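BSU-2 beta-lactamase (Bacillus subtilis, PDB 6W5E) probably hydrolyses the amide bond of beta-lactam antibiotics as a class D serine beta-lactamase, giving antibiotic resistance. Local coordinates at residues A[41-46]-A[61-66]; A[99-104]-A[110-115]; A[118-123]-A[127-132]; A[231-236]-A[262-267]. All blocks are in the same frame, centred on the assembly; numbering follows the deposited sequence. Where two conformers were deposited one is given.

Interaction 1 (A[41-46]-A[61-66]); sequences DEFKDT and FVYNRK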
# COMPACT_ATOMS: atom_id res chain seq x y z
N ASP A 41 -8.34 17.78 -12.09
CA ASP A 41 -8.75 17.17 -13.36
C ASP A 41 -8.41 15.69 -13.46
O ASP A 41 -8.88 15.02 -14.39
CB ASP A 41 -8.30 17.97 -14.59
CG ASP A 41 -6.81 17.96 -14.82
OD1 ASP A 41 -6.05 17.21 -14.18
OD2 ASP A 41 -6.38 18.76 -15.69
N GLU A 42 -7.66 15.15 -12.51
CA GLU A 42 -7.45 13.71 -12.46
C GLU A 42 -8.67 12.97 -11.92
O GLU A 42 -8.76 11.76 -12.10
CB GLU A 42 -6.26 13.39 -11.55
CG GLU A 42 -4.95 13.99 -11.99
CD GLU A 42 -4.37 13.33 -13.21
OE1 GLU A 42 -4.73 12.18 -13.52
OE2 GLU A 42 -3.50 13.96 -13.84
N PHE A 43 -9.59 13.69 -11.28
CA PHE A 43 -10.75 13.11 -10.61
C PHE A 43 -12.06 13.68 -11.12
O PHE A 43 -13.09 13.52 -10.45
CB PHE A 43 -10.68 13.38 -9.10
CG PHE A 43 -9.53 12.72 -8.42
CD1 PHE A 43 -9.66 11.45 -7.89
CD2 PHE A 43 -8.32 13.38 -8.29
CE1 PHE A 43 -8.61 10.85 -7.26
CE2 PHE A 43 -7.26 12.79 -7.66
CZ PHE A 43 -7.40 11.52 -7.15
N LYS A 44 -12.05 14.36 -12.26
CA LYS A 44 -13.27 15.02 -12.72
C LYS A 44 -14.41 14.02 -12.93
O LYS A 44 -15.58 14.40 -12.81
CB LYS A 44 -13.00 15.83 -13.99
CG LYS A 44 -12.51 15.00 -15.16
N ASP A 45 -14.09 12.76 -13.21
CA ASP A 45 -15.10 11.73 -13.42
C ASP A 45 -15.01 10.60 -12.39
O ASP A 45 -15.58 9.53 -12.59
CB ASP A 45 -15.02 11.17 -14.84
CG ASP A 45 -15.58 12.14 -15.87
OD1 ASP A 45 -14.83 13.04 -16.33
OD2 ASP A 45 -16.77 12.00 -16.23
N THR A 46 -14.33 10.83 -11.27
CA THR A 46 -14.04 9.78 -10.30
C THR A 46 -14.26 10.32 -8.90
O THR A 46 -13.85 11.43 -8.58
CB THR A 46 -12.58 9.35 -10.45
OG1 THR A 46 -12.35 8.91 -11.79
CG2 THR A 46 -12.26 8.22 -9.51
N PHE A 61 -0.39 17.82 1.19
CA PHE A 61 -1.47 18.25 0.30
C PHE A 61 -2.55 17.18 0.28
O PHE A 61 -2.24 15.99 0.18
CB PHE A 61 -0.92 18.45 -1.12
CG PHE A 61 -1.99 18.65 -2.15
CD1 PHE A 61 -2.62 19.87 -2.29
CD2 PHE A 61 -2.36 17.61 -3.00
CE1 PHE A 61 -3.60 20.06 -3.24
CE2 PHE A 61 -3.34 17.80 -3.96
CZ PHE A 61 -3.96 19.02 -4.08
N VAL A 62 -3.81 17.60 0.36
CA VAL A 62 -4.95 16.68 0.36
C VAL A 62 -5.99 17.20 -0.62
O VAL A 62 -6.53 18.30 -0.43
CB VAL A 62 -5.58 16.54 1.76
CG1 VAL A 62 -6.77 15.58 1.70
CG2 VAL A 62 -4.56 16.07 2.78
N TYR A 63 -6.28 16.42 -1.66
CA TYR A 63 -7.45 16.63 -2.50
C TYR A 63 -8.61 15.80 -1.97
O TYR A 63 -8.47 14.58 -1.77
CB TYR A 63 -7.16 16.24 -3.95
CG TYR A 63 -8.43 16.11 -4.78
CD1 TYR A 63 -9.06 17.23 -5.32
CD2 TYR A 63 -9.03 14.86 -4.98
CE1 TYR A 63 -10.24 17.11 -6.05
CE2 TYR A 63 -10.20 14.74 -5.71
CZ TYR A 63 -10.81 15.86 -6.24
OH TYR A 63 -11.97 15.72 -6.96
N ASN A 64 -9.76 16.45 -1.73
CA ASN A 64 -10.98 15.83 -1.23
C ASN A 64 -10.81 15.40 0.23
O ASN A 64 -10.66 14.21 0.54
CB ASN A 64 -11.47 14.69 -2.13
CG ASN A 64 -12.88 14.26 -1.81
OD1 ASN A 64 -13.42 14.60 -0.76
ND2 ASN A 64 -13.49 13.50 -2.71
N ARG A 65 -10.89 16.38 1.12
CA ARG A 65 -10.67 16.14 2.54
C ARG A 65 -11.72 15.20 3.12
O ARG A 65 -11.41 14.36 3.98
CB ARG A 65 -10.66 17.49 3.27
CG ARG A 65 -10.72 17.43 4.77
CD ARG A 65 -9.36 17.12 5.35
NE ARG A 65 -8.29 17.89 4.73
CZ ARG A 65 -7.08 18.04 5.27
NH1 ARG A 65 -6.80 17.49 6.44
NH2 ARG A 65 -6.15 18.75 4.63
N LYS A 66 -12.98 15.34 2.69
CA LYS A 66 -14.03 14.47 3.21
C LYS A 66 -13.71 13.00 2.96
O LYS A 66 -13.73 12.18 3.88
CB LYS A 66 -15.38 14.81 2.58
CG LYS A 66 -16.50 13.91 3.06
CD LYS A 66 -17.84 14.29 2.45
CE LYS A 66 -18.64 15.19 3.39
NZ LYS A 66 -19.91 15.65 2.77
O HOH W 1 -13.50 13.22 -6.43

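Interaction 2 (A[99-104]-A[110-115]); sequences KRWDGV and SWNRDH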
# COMPACT_ATOMS: atom_id res chain seq x y z
N LYS A 99 5.91 -20.39 -1.18
CA LYS A 99 4.77 -21.25 -0.87
C LYS A 99 4.27 -21.84 -2.18
O LYS A 99 4.09 -21.13 -3.17
CB LYS A 99 3.66 -20.46 -0.17
CG LYS A 99 4.06 -19.94 1.20
CD LYS A 99 2.93 -19.14 1.83
CE LYS A 99 3.36 -18.41 3.11
NZ LYS A 99 3.87 -19.33 4.16
N ARG A 100 4.06 -23.15 -2.19
CA ARG A 100 3.67 -23.83 -3.42
C ARG A 100 2.19 -23.63 -3.73
O ARG A 100 1.33 -23.67 -2.84
CB ARG A 100 4.00 -25.31 -3.32
CG ARG A 100 5.47 -25.61 -3.45
CD ARG A 100 5.71 -27.11 -3.42
NE ARG A 100 7.11 -27.40 -3.63
CZ ARG A 100 7.60 -28.62 -3.85
NH1 ARG A 100 6.78 -29.66 -3.90
NH2 ARG A 100 8.90 -28.79 -4.02
N TRP A 101 1.90 -23.39 -5.01
CA TRP A 101 0.54 -23.29 -5.49
C TRP A 101 -0.17 -24.64 -5.34
O TRP A 101 0.44 -25.70 -5.50
CB TRP A 101 0.58 -22.90 -6.97
CG TRP A 101 -0.74 -22.79 -7.69
CD1 TRP A 101 -1.88 -22.16 -7.27
CD2 TRP A 101 -1.03 -23.31 -9.00
NE1 TRP A 101 -2.86 -22.27 -8.23
CE2 TRP A 101 -2.36 -22.97 -9.30
CE3 TRP A 101 -0.29 -24.03 -9.94
CZ2 TRP A 101 -2.97 -23.33 -10.51
CZ3 TRP A 101 -0.90 -24.39 -11.13
CH2 TRP A 101 -2.23 -24.04 -11.40
N ASP A 102 -1.45 -24.59 -5.01
CA ASP A 102 -2.24 -25.79 -4.81
C ASP A 102 -2.87 -26.33 -6.09
O ASP A 102 -3.58 -27.33 -6.04
CB ASP A 102 -3.32 -25.57 -3.74
CG ASP A 102 -4.30 -24.46 -4.10
OD1 ASP A 102 -4.23 -23.91 -5.22
OD2 ASP A 102 -5.14 -24.13 -3.24
N GLY A 103 -2.61 -25.70 -7.24
CA GLY A 103 -3.16 -26.15 -8.49
C GLY A 103 -4.56 -25.66 -8.81
O GLY A 103 -5.11 -26.04 -9.84
N VAL A 104 -5.14 -24.81 -7.97
CA VAL A 104 -6.49 -24.30 -8.20
C VAL A 104 -6.40 -23.06 -9.07
O VAL A 104 -5.67 -22.11 -8.74
CB VAL A 104 -7.21 -24.01 -6.87
CG1 VAL A 104 -8.53 -23.30 -7.12
CG2 VAL A 104 -7.41 -25.29 -6.08
N SER A 110 -1.62 -14.82 -13.19
CA SER A 110 -0.38 -14.58 -12.46
C SER A 110 -0.43 -15.16 -11.05
O SER A 110 0.63 -15.30 -10.42
CB SER A 110 -0.08 -13.08 -12.39
OG SER A 110 -1.05 -12.42 -11.60
N TRP A 111 -1.61 -15.49 -10.54
CA TRP A 111 -1.75 -16.13 -9.24
C TRP A 111 -1.58 -17.64 -9.31
O TRP A 111 -1.37 -18.27 -8.26
CB TRP A 111 -3.16 -15.87 -8.70
CG TRP A 111 -3.44 -14.43 -8.35
CD1 TRP A 111 -2.59 -13.37 -8.47
CD2 TRP A 111 -4.67 -13.91 -7.84
NE1 TRP A 111 -3.22 -12.22 -8.04
CE2 TRP A 111 -4.50 -12.53 -7.66
CE3 TRP A 111 -5.91 -14.49 -7.52
CZ2 TRP A 111 -5.51 -11.71 -7.16
CZ3 TRP A 111 -6.91 -13.67 -7.03
CH2 TRP A 111 -6.71 -12.30 -6.86
N ASN A 112 -1.68 -18.23 -10.50
CA ASN A 112 -1.75 -19.68 -10.67
C ASN A 112 -0.36 -20.27 -10.90
O ASN A 112 -0.05 -20.87 -11.93
CB ASN A 112 -2.71 -20.04 -11.79
CG ASN A 112 -4.10 -19.49 -11.57
OD1 ASN A 112 -4.55 -19.36 -10.43
ND2 ASN A 112 -4.80 -19.16 -12.65
N ARG A 113 0.49 -20.09 -9.89
CA ARG A 113 1.89 -20.48 -9.94
C ARG A 113 2.41 -20.43 -8.51
O ARG A 113 1.80 -19.82 -7.63
CB ARG A 113 2.69 -19.52 -10.83
CG ARG A 113 2.79 -18.11 -10.23
CD ARG A 113 3.67 -17.15 -11.01
NE ARG A 113 3.11 -16.82 -12.32
CZ ARG A 113 3.29 -15.66 -12.95
NH1 ARG A 113 2.74 -15.46 -14.14
NH2 ARG A 113 4.00 -14.69 -12.39
N ASP A 114 3.55 -21.08 -8.27
CA ASP A 114 4.19 -20.92 -6.98
C ASP A 114 4.55 -19.46 -6.77
O ASP A 114 4.87 -18.74 -7.73
CB ASP A 114 5.47 -21.75 -6.91
CG ASP A 114 5.23 -23.25 -7.02
OD1 ASP A 114 4.11 -23.73 -6.73
OD2 ASP A 114 6.18 -23.96 -7.39
N HIS A 115 4.47 -19.01 -5.52
CA HIS A 115 4.72 -17.61 -5.20
C HIS A 115 5.66 -17.48 -4.01
O HIS A 115 5.83 -18.41 -3.21
CB HIS A 115 3.41 -16.86 -4.93
CG HIS A 115 2.84 -16.24 -6.16
ND1 HIS A 115 3.35 -15.08 -6.70
CD2 HIS A 115 1.84 -16.64 -6.98
CE1 HIS A 115 2.68 -14.78 -7.80
NE2 HIS A 115 1.76 -15.71 -7.99

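Interaction 3 (A[118-123]-A[127-132]); sequences GSAMRE and WYYQAL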
# COMPACT_ATOMS: atom_id res chain seq x y z
N GLY A 118 7.62 -11.75 -2.01
CA GLY A 118 7.79 -10.62 -2.92
C GLY A 118 6.96 -10.73 -4.18
O GLY A 118 6.38 -9.73 -4.63
N SER A 119 6.90 -11.91 -4.80
CA SER A 119 6.11 -12.01 -6.02
C SER A 119 4.64 -11.85 -5.72
O SER A 119 3.89 -11.28 -6.52
CB SER A 119 6.39 -13.32 -6.76
OG SER A 119 5.83 -14.42 -6.07
N ALA A 120 4.20 -12.35 -4.56
CA ALA A 120 2.80 -12.21 -4.19
C ALA A 120 2.44 -10.77 -3.89
O ALA A 120 1.29 -10.37 -4.06
CB ALA A 120 2.45 -13.13 -3.03
N MET A 121 3.41 -9.96 -3.45
CA MET A 121 3.15 -8.53 -3.37
C MET A 121 3.05 -7.92 -4.77
O MET A 121 2.09 -7.19 -5.05
CB MET A 121 4.22 -7.82 -2.55
CG MET A 121 3.90 -6.34 -2.40
SD MET A 121 4.95 -5.46 -1.26
CE MET A 121 4.35 -6.07 0.31
N ARG A 122 4.01 -8.23 -5.64
CA ARG A 122 4.03 -7.65 -6.99
C ARG A 122 2.79 -8.03 -7.79
O ARG A 122 2.24 -7.19 -8.51
CB ARG A 122 5.30 -8.11 -7.71
CG ARG A 122 5.46 -7.58 -9.13
CD ARG A 122 6.82 -7.94 -9.70
NE ARG A 122 7.89 -7.26 -8.98
CZ ARG A 122 9.17 -7.63 -9.01
NH1 ARG A 122 9.53 -8.69 -9.73
NH2 ARG A 122 10.07 -6.96 -8.32
N GLU A 123 2.34 -9.28 -7.68
CA GLU A 123 1.20 -9.77 -8.45
C GLU A 123 -0.09 -9.74 -7.64
O GLU A 123 -1.14 -10.15 -8.15
CB GLU A 123 1.45 -11.19 -8.95
CG GLU A 123 2.81 -11.45 -9.62
CD GLU A 123 3.09 -10.55 -10.82
OE1 GLU A 123 2.14 -10.04 -11.44
OE2 GLU A 123 4.29 -10.38 -11.15
N TRP A 127 -3.82 -15.43 -2.07
CA TRP A 127 -3.73 -16.72 -1.37
C TRP A 127 -2.44 -16.86 -0.57
O TRP A 127 -2.44 -17.45 0.52
CB TRP A 127 -3.90 -17.88 -2.35
CG TRP A 127 -2.81 -18.07 -3.38
CD1 TRP A 127 -2.84 -17.65 -4.68
CD2 TRP A 127 -1.57 -18.77 -3.21
NE1 TRP A 127 -1.69 -18.03 -5.33
CE2 TRP A 127 -0.89 -18.72 -4.45
CE3 TRP A 127 -0.97 -19.42 -2.13
CZ2 TRP A 127 0.36 -19.31 -4.64
CZ3 TRP A 127 0.29 -20.00 -2.32
CH2 TRP A 127 0.93 -19.95 -3.57
N TYR A 128 -1.34 -16.32 -1.09
CA TYR A 128 -0.07 -16.39 -0.36
C TYR A 128 -0.18 -15.64 0.96
O TYR A 128 0.23 -16.14 2.02
CB TYR A 128 1.05 -15.80 -1.23
CG TYR A 128 2.41 -15.91 -0.57
CD1 TYR A 128 2.76 -15.09 0.51
CD2 TYR A 128 3.35 -16.84 -1.02
CE1 TYR A 128 3.97 -15.21 1.13
CE2 TYR A 128 4.58 -16.95 -0.41
CZ TYR A 128 4.88 -16.13 0.67
OH TYR A 128 6.08 -16.24 1.31
N TYR A 129 -0.72 -14.42 0.92
CA TYR A 129 -0.81 -13.60 2.12
C TYR A 129 -1.87 -14.11 3.08
O TYR A 129 -1.77 -13.85 4.29
CB TYR A 129 -0.98 -12.13 1.74
CG TYR A 129 0.35 -11.48 1.39
CD1 TYR A 129 1.01 -11.78 0.20
CD2 TYR A 129 0.98 -10.63 2.29
CE1 TYR A 129 2.24 -11.21 -0.10
CE2 TYR A 129 2.20 -10.05 1.99
CZ TYR A 129 2.84 -10.36 0.81
OH TYR A 129 4.05 -9.78 0.55
N GLN A 130 -2.86 -14.85 2.59
CA GLN A 130 -3.80 -15.52 3.49
C GLN A 130 -3.09 -16.60 4.30
O GLN A 130 -3.30 -16.72 5.52
CB GLN A 130 -4.98 -16.08 2.70
CG GLN A 130 -5.91 -15.00 2.18
CD GLN A 130 -7.00 -15.54 1.29
OE1 GLN A 130 -6.75 -16.33 0.38
NE2 GLN A 130 -8.23 -15.10 1.54
N ALA A 131 -2.22 -17.38 3.66
CA ALA A 131 -1.43 -18.36 4.41
C ALA A 131 -0.52 -17.68 5.43
O ALA A 131 -0.40 -18.15 6.57
CB ALA A 131 -0.61 -19.21 3.44
N LEU A 132 0.11 -16.57 5.05
CA LEU A 132 0.94 -15.82 5.98
C LEU A 132 0.12 -15.33 7.18
O LEU A 132 0.53 -15.48 8.33
CB LEU A 132 1.59 -14.65 5.27
CG LEU A 132 2.36 -13.67 6.15
CD1 LEU A 132 3.39 -14.38 7.01
CD2 LEU A 132 3.02 -12.60 5.29

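Interaction 4 (A[231-236]-A[262-267]); sequences IKTEHG and YGLITS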
# COMPACT_ATOMS: atom_id res chain seq x y z
N ILE A 231 7.79 7.97 -3.13
CA ILE A 231 8.71 8.15 -4.25
C ILE A 231 9.96 8.86 -3.75
O ILE A 231 9.87 9.86 -3.03
CB ILE A 231 8.07 8.89 -5.44
CG1 ILE A 231 9.10 9.07 -6.56
CG2 ILE A 231 7.44 10.24 -5.03
CD1 ILE A 231 8.49 9.37 -7.90
N LYS A 232 11.12 8.32 -4.10
CA LYS A 232 12.39 8.92 -3.76
C LYS A 232 12.91 9.61 -5.01
O LYS A 232 12.96 9.00 -6.07
CB LYS A 232 13.37 7.83 -3.30
CG LYS A 232 14.79 8.32 -3.11
CD LYS A 232 15.67 7.26 -2.43
CE LYS A 232 15.29 5.83 -2.79
NZ LYS A 232 16.44 4.88 -2.71
N THR A 233 13.24 10.89 -4.88
CA THR A 233 13.82 11.67 -5.97
C THR A 233 15.15 12.25 -5.52
O THR A 233 15.58 12.10 -4.37
CB THR A 233 12.90 12.80 -6.44
OG1 THR A 233 13.02 13.93 -5.55
CG2 THR A 233 11.44 12.35 -6.50
N GLU A 234 15.80 12.96 -6.44
CA GLU A 234 17.03 13.67 -6.11
C GLU A 234 16.77 14.98 -5.37
O GLU A 234 17.72 15.67 -4.99
CB GLU A 234 17.85 13.92 -7.37
CG GLU A 234 18.41 12.63 -7.95
CD GLU A 234 18.96 12.79 -9.35
OE1 GLU A 234 18.98 13.93 -9.86
OE2 GLU A 234 19.40 11.78 -9.94
N HIS A 235 15.51 15.32 -5.13
CA HIS A 235 15.13 16.55 -4.44
C HIS A 235 14.09 16.26 -3.37
O HIS A 235 13.12 17.01 -3.20
CB HIS A 235 14.67 17.60 -5.44
CG HIS A 235 15.72 17.98 -6.43
ND1 HIS A 235 15.79 17.44 -7.70
CD2 HIS A 235 16.78 18.82 -6.33
CE1 HIS A 235 16.83 17.94 -8.34
NE2 HIS A 235 17.45 18.79 -7.53
N GLY A 236 14.28 15.17 -2.64
CA GLY A 236 13.42 14.82 -1.54
C GLY A 236 12.52 13.64 -1.86
O GLY A 236 12.33 13.26 -3.02
N TYR A 262 4.00 16.78 -11.89
CA TYR A 262 4.67 17.60 -10.88
C TYR A 262 6.15 17.28 -10.76
O TYR A 262 6.79 17.70 -9.79
CB TYR A 262 3.92 17.54 -9.55
CG TYR A 262 2.67 18.39 -9.63
CD1 TYR A 262 2.74 19.75 -9.36
CD2 TYR A 262 1.46 17.85 -10.04
CE1 TYR A 262 1.62 20.55 -9.48
CE2 TYR A 262 0.33 18.65 -10.17
CZ TYR A 262 0.42 20.00 -9.88
OH TYR A 262 -0.70 20.80 -9.99
N GLY A 263 6.71 16.58 -11.74
CA GLY A 263 8.15 16.48 -11.89
C GLY A 263 8.85 15.52 -10.95
O GLY A 263 10.07 15.59 -10.82
N LEU A 264 8.11 14.63 -10.29
CA LEU A 264 8.72 13.65 -9.39
C LEU A 264 9.12 12.37 -10.12
O LEU A 264 10.19 11.81 -9.85
CB LEU A 264 7.77 13.36 -8.22
CG LEU A 264 7.39 14.57 -7.36
CD1 LEU A 264 6.53 14.15 -6.18
CD2 LEU A 264 8.61 15.34 -6.89
N ILE A 265 8.28 11.88 -11.03
CA ILE A 265 8.68 10.85 -11.98
C ILE A 265 9.27 11.55 -13.19
O ILE A 265 8.58 12.32 -13.86
CB ILE A 265 7.50 9.97 -12.38
CG1 ILE A 265 7.03 9.11 -11.21
CG2 ILE A 265 7.86 9.08 -13.58
CD1 ILE A 265 5.78 8.31 -11.50
N THR A 266 10.55 11.30 -13.46
CA THR A 266 11.21 11.89 -14.61
C THR A 266 11.76 10.76 -15.48
O THR A 266 11.07 10.28 -16.38
CB THR A 266 12.30 12.88 -14.18
OG1 THR A 266 13.21 12.24 -13.26
CG2 THR A 266 11.68 14.10 -13.51
N SER A 267 12.98 10.33 -15.20
CA SER A 267 13.57 9.20 -15.92
C SER A 267 14.62 8.53 -15.05
O SER A 267 14.88 8.97 -13.92
CB SER A 267 14.20 9.67 -17.23
OG SER A 267 15.34 10.46 -16.97
OXT SER A 267 15.21 7.53 -15.45

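Interaction 1 (A[41-46]-A[61-66])
The carbonyl O of Thr-46 accepts a bond from a water at 2.8 Å, and the same water lies 3.0 Å from Tyr-63 OH; a single water thus joins the two segments where they have no direct polar bond. Tyr-63 illustrates how an aromatic side chain can be held twice, by its ring and by its polar end. The ring of Tyr-63 is stacked against that of Phe-43 in an offset arrangement, with centroids 4.6 Å apart and planes inclined by 21°. The two side chains run past each other in opposite directions, which brings the hydroxyl end of the tyrosine back over the root of the phenylalanine: Tyr-63 CE2 sits above one face of the Phe-43 ring, 3.4 Å from Phe-43 CG, while Tyr-63 OH touches Phe-43 CB at 3.4 Å. The tyrosine reaches this place because its CG is anti to the backbone N (chi1 165°), extending the ring from the strand toward residues 41-46. On the other side, a type I turn from Phe-43 to Thr-46, closed by Thr-46 N to Phe-43 O at 3.1 Å, presents the carbonyl that the water meets. Phe-43 itself is buried against Ile-254 of helix 248-261 and against Phe-50 and Val-244 of the sheet. Just past the tyrosine, Asn-64 caps the short helix 65-68 through Arg-67 N. The pair thus fastens the turn leading into strand 48-54 to the outermost strand 59-63, at one border of the antiparallel sheet of the serine beta-lactamase fold.

Interaction 2 (A[99-104]-A[110-115])
Lys-99 and His-115 form an antiparallel hydrogen-bonded pair, Lys-99 N giving to His-115 O at 2.8 Å and His-115 N to Lys-99 O at 3.2 Å. Beyond it the backbones stay close, but the next bond is to a side chain: Trp-101 N donates to Asp-114 OD1 at 2.8 Å, on the anti side, 20° out of the carboxylate plane. The indole of Trp-101, turned toward residues 110-115 with CG anti to the backbone N (chi1 177°), lies between Gly-103 CA and the Asn-112 backbone, Asn-112 CA making a CH-pi contact 3.8 Å from the centroid of the Trp-101 five-membered ring. Trp-101 NE1 gives to Val-104 O at 2.9 Å. Asn-112 OD1, a second acceptor close to that carbonyl, takes Arg-106 N instead, and ND2 gives to Glu-109 OE1. Asp-102 OD1 accepts from Val-104 N at 3.0 Å, an Asx turn met from above the carboxylate plane, while OD2 forms a salt bridge with Arg-106. His-115 NE2 donates to Ser-110 O at 2.7 Å and ND1 is bonded to Ser-119 OG. Arg-100 runs alongside Asp-114 without a salt bridge. The chemistry implies a loop whose backbone groups are met largely by side chains, some from just outside the segments.

Interaction 3 (A[118-123]-A[127-132])
Ala-120 CB wedges between two consecutive tyrosines, 3.5 Å from Tyr-128 CB and 3.5 Å from Tyr-129 CE1. It comes to the Tyr-129 ring at the edge, near the ring plane. The example is of a small residue at the point of nearest backbones: the methyl fits against the tyrosines where the Ala-120 and Tyr-128 CA atoms are 6.4 Å apart, while the axes of 118-122 and 127-132 lie 9.6 Å apart and cross at -128°. The two tyrosines diverge from the methyl because their first torsions differ: CG of Tyr-128 is anti to the backbone N (chi1 -177°), whereas that of Tyr-129 stands beside it (chi1 -82°). Tyr-129 then stretches past Ala-120 until its OH lies 3.7 Å from Met-121 CB. Both tyrosines are buried, and both hydroxyls have partners, Tyr-129 OH at Leu-117 O and Tyr-128 OH at Asp-97 O, while the Tyr-128 ring also forms a cation-pi pair with Lys-99. Around these two consecutive helices, helix 81-88 supplies Ala-83 to both Met-121 and Tyr-129 and Asn-82 to Tyr-129, while His-115, from strand 115-116, rests on Tyr-128.

Interaction 4 (A[231-236]-A[262-267])
The flat group at this contact is the peptide of Leu-264, and two methyls rest on its carbonyl oxygen from the same face: Ile-231 CD1 stands almost straight above the peptide plane, 3.6 Å from Leu-264 O, and Thr-233 CG2, also 3.6 Å from Leu-264 O, lies closer to that plane. Ile-231 reaches out with CG1 anti to the backbone N (chi1 179°), which carries CD1 to within 3.6 Å of Ile-265 CG1, the two side chains crossing at about a right angle. Leu-264 straddles the strand end, its CD1 facing Ile-231 CG2 and its CD2 4.1 Å from Thr-233 CG2. Thr-233 divides its labour: the methyl serves the contact, while OG1 accepts from His-235 N at 2.9 Å, an ST turn, and donates to Gly-236 O at 2.7 Å. Gly-236 O takes a second bond from Thr-233 N, so the reversal between strands 225-233 and 236-244 is bound from both backbone and side chain. In the other segment, Gly-263 is the C-prime residue of the Schellman motif that ends helix 248-261. The whole is a beta-hairpin end covered by the tail that follows the last helix, within the helix-on-sheet layer of the serine beta-lactamase fold.

Interactions 1 and 4 belong to the antiparallel sheet and the last helix, their centres about 21 Å apart and their nearest atoms about 7 Å, without touching. Interactions 2 and 3 lie across the chain's centre from interaction 1, which is about 37 Å from interaction 2 between centres. Their own centres are about 10 Å apart, and they touch: Trp-111 NE1 lies 2.9 Å from Glu-123 O, a probable hydrogen bond. Lys-79, found carboxylated, lies two residues before helix 81-88, on which interaction 3 packs; such a lysine is the hallmark of the class D active site, acting as general base in this family. A malonate ion, probably from crystallisation, is about 5 Å from the Trp-111 side chain.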